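Local coordinates for putative uncharacterized protein PAE0789 (Pyrobaculum aerophilum, PDB 2ZYZ) that is probably the structural subunit of a splicing endonuclease and is thought to bind nucleic acid, at residues I40-L43 with I47-A50. Residues are numbered along the deposited sequence; the frame is centred on the assembly and turned at random.
Sequences IEQL and IFIA
I40-L43 and I47-A50 run antiparallel, their axes 4.6 Å apart at the closest, with E41 opposite I49 as a hydrogen-bonded pair and Q42 opposite F48 as a non-hydrogen-bonded one. The I49 amide gives a straight bond to E41 O (2.9 Å, N-H...O angle 168°), and L43 N reaches I47 O at 3.0 Å. The I49 carbonyl, turned to the same strand, departs from the regular pattern: it accepts I40 N at 2.9 Å and, weakly, E41 N as well. Two residues thus face one, a classic beta bulge in the hairpin of strands 38-44 and 47-51. The first is an outermost strand of the chain's mixed sheet; the second continues the sheet through backbone bonds from F48 to F58 and A50 to Y56.

Apolar contact gathers around I49. Its CD1 meets L43 CD1 at 4.1 Å, the two side chains slanting across each other, while its CG2 packs against I40 CB at 4.0 Å. E41 extends alongside I49, the chain beyond CG stretched out, and brings OE1 within 4.0 Å of I49 CD1.

Q42 and F48 share the other face, which helix 23-34 covers through V28, F29 and L32. A bend at chi2 (91°) folds the Q42 amide back over F48 CB, its plane 37° from that of the ring, and NE2 is hydrogen-bonded to D44 O. The F48 ring itself leads away from strand 38-44 to meet the rings of F29 and, almost parallel, F58. Next to the turn, L43 CB rests against I47 CG2, and both residues also touch L57 on strand 55-62.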
ATOM      1  N   ILE C  40      12.566  25.781  17.915  1.00 28.78           N
ATOM      2  CA  ILE C  40      12.215  27.192  17.971  1.00 29.51           C
ATOM      3  C   ILE C  40      11.015  27.392  18.864  1.00 30.40           C
ATOM      4  O   ILE C  40      11.071  28.148  19.784  1.00 30.58           O
ATOM      5  CB  ILE C  40      11.936  27.804  16.583  1.00 29.22           C
ATOM      6  CG1 ILE C  40      13.141  27.688  15.669  1.00 29.05           C
ATOM      7  CG2 ILE C  40      11.426  29.198  16.689  1.00 29.53           C
ATOM      8  CD1 ILE C  40      14.302  28.152  16.233  1.00 31.17           C
ATOM      9  N   GLU C  41       9.959  26.639  18.624  1.00 30.10           N
ATOM     10  CA  GLU C  41       8.712  26.786  19.334  1.00 31.65           C
ATOM     11  C   GLU C  41       7.870  25.510  19.278  1.00 31.71           C
ATOM     12  O   GLU C  41       7.734  24.903  18.248  1.00 29.96           O
ATOM     13  CB  GLU C  41       7.929  27.972  18.803  1.00 31.65           C
ATOM     14  CG  GLU C  41       6.879  28.440  19.743  1.00 36.02           C
ATOM     15  CD  GLU C  41       5.871  29.308  19.087  1.00 40.69           C
ATOM     16  OE1 GLU C  41       5.965  29.500  17.889  1.00 42.41           O
ATOM     17  OE2 GLU C  41       4.977  29.797  19.760  1.00 43.00           O
ATOM     18  N   GLN C  42       7.304  25.128  20.404  1.00 32.02           N
ATOM     19  CA  GLN C  42       6.328  24.071  20.403  1.00 33.59           C
ATOM     20  C   GLN C  42       4.961  24.632  20.317  1.00 34.51           C
ATOM     21  O   GLN C  42       4.591  25.412  21.152  1.00 35.21           O
ATOM     22  CB  GLN C  42       6.493  23.189  21.621  1.00 34.15           C
ATOM     23  CG  GLN C  42       5.669  21.951  21.596  1.00 36.36           C
ATOM     24  CD  GLN C  42       6.420  20.821  20.965  1.00 39.56           C
ATOM     25  OE1 GLN C  42       7.606  20.792  21.076  1.00 41.82           O
ATOM     26  NE2 GLN C  42       5.729  19.876  20.342  1.00 38.11           N
ATOM     27  N   LEU C  43       4.220  24.272  19.268  1.00 34.32           N
ATOM     28  CA  LEU C  43       2.921  24.836  18.978  1.00 35.71           C
ATOM     29  C   LEU C  43       1.803  24.031  19.562  1.00 36.76           C
ATOM     30  O   LEU C  43       0.729  24.504  19.782  1.00 36.92           O
ATOM     31  CB  LEU C  43       2.664  25.014  17.488  1.00 35.47           C
ATOM     32  CG  LEU C  43       3.666  25.890  16.782  1.00 35.37           C
ATOM     33  CD1 LEU C  43       3.304  26.104  15.390  1.00 34.13           C
ATOM     34  CD2 LEU C  43       3.693  27.209  17.455  1.00 36.36           C
ATOM     35  N   ILE C  47       3.183  19.208  17.101  1.00 25.97           N
ATOM     36  CA  ILE C  47       3.542  20.243  16.153  1.00 23.24           C
ATOM     37  C   ILE C  47       4.578  21.213  16.718  1.00 22.86           C
ATOM     38  O   ILE C  47       4.410  21.710  17.761  1.00 21.86           O
ATOM     39  CB  ILE C  47       2.327  21.011  15.693  1.00 23.98           C
ATOM     40  CG1 ILE C  47       1.268  20.072  15.140  1.00 21.94           C
ATOM     41  CG2 ILE C  47       2.706  22.000  14.711  1.00 23.85           C
ATOM     42  CD1 ILE C  47       0.044  20.684  14.815  1.00 23.58           C
ATOM     43  N   PHE C  48       5.649  21.426  15.992  1.00 20.27           N
ATOM     44  CA  PHE C  48       6.679  22.334  16.437  1.00 20.16           C
ATOM     45  C   PHE C  48       7.419  22.959  15.274  1.00 21.11           C
ATOM     46  O   PHE C  48       7.300  22.497  14.212  1.00 19.67           O
ATOM     47  CB  PHE C  48       7.660  21.709  17.401  1.00 20.93           C
ATOM     48  CG  PHE C  48       8.422  20.568  16.844  1.00 20.68           C
ATOM     49  CD1 PHE C  48       9.654  20.745  16.292  1.00 19.17           C
ATOM     50  CD2 PHE C  48       7.918  19.290  16.889  1.00 21.48           C
ATOM     51  CE1 PHE C  48      10.334  19.726  15.821  1.00 20.00           C
ATOM     52  CE2 PHE C  48       8.642  18.277  16.406  1.00 20.61           C
ATOM     53  CZ  PHE C  48       9.849  18.515  15.846  1.00 20.39           C
ATOM     54  N   ILE C  49       8.148  24.031  15.535  1.00 21.50           N
ATOM     55  CA  ILE C  49       8.997  24.663  14.550  1.00 20.74           C
ATOM     56  C   ILE C  49      10.424  24.407  14.931  1.00 20.99           C
ATOM     57  O   ILE C  49      10.768  24.576  16.058  1.00 20.50           O
ATOM     58  CB  ILE C  49       8.774  26.181  14.518  1.00 21.35           C
ATOM     59  CG1 ILE C  49       7.327  26.473  14.220  1.00 20.03           C
ATOM     60  CG2 ILE C  49       9.666  26.851  13.465  1.00 22.34           C
ATOM     61  CD1 ILE C  49       6.918  27.835  14.368  1.00 24.89           C
ATOM     62  N   ALA C  50      11.252  24.031  13.971  1.00 21.22           N
ATOM     63  CA  ALA C  50      12.660  23.882  14.209  1.00 21.27           C
ATOM     64  C   ALA C  50      13.414  24.424  13.026  1.00 23.69           C
ATOM     65  O   ALA C  50      12.866  24.570  12.001  1.00 22.03           O
ATOM     66  CB  ALA C  50      13.017  22.515  14.439  1.00 22.50           C
TER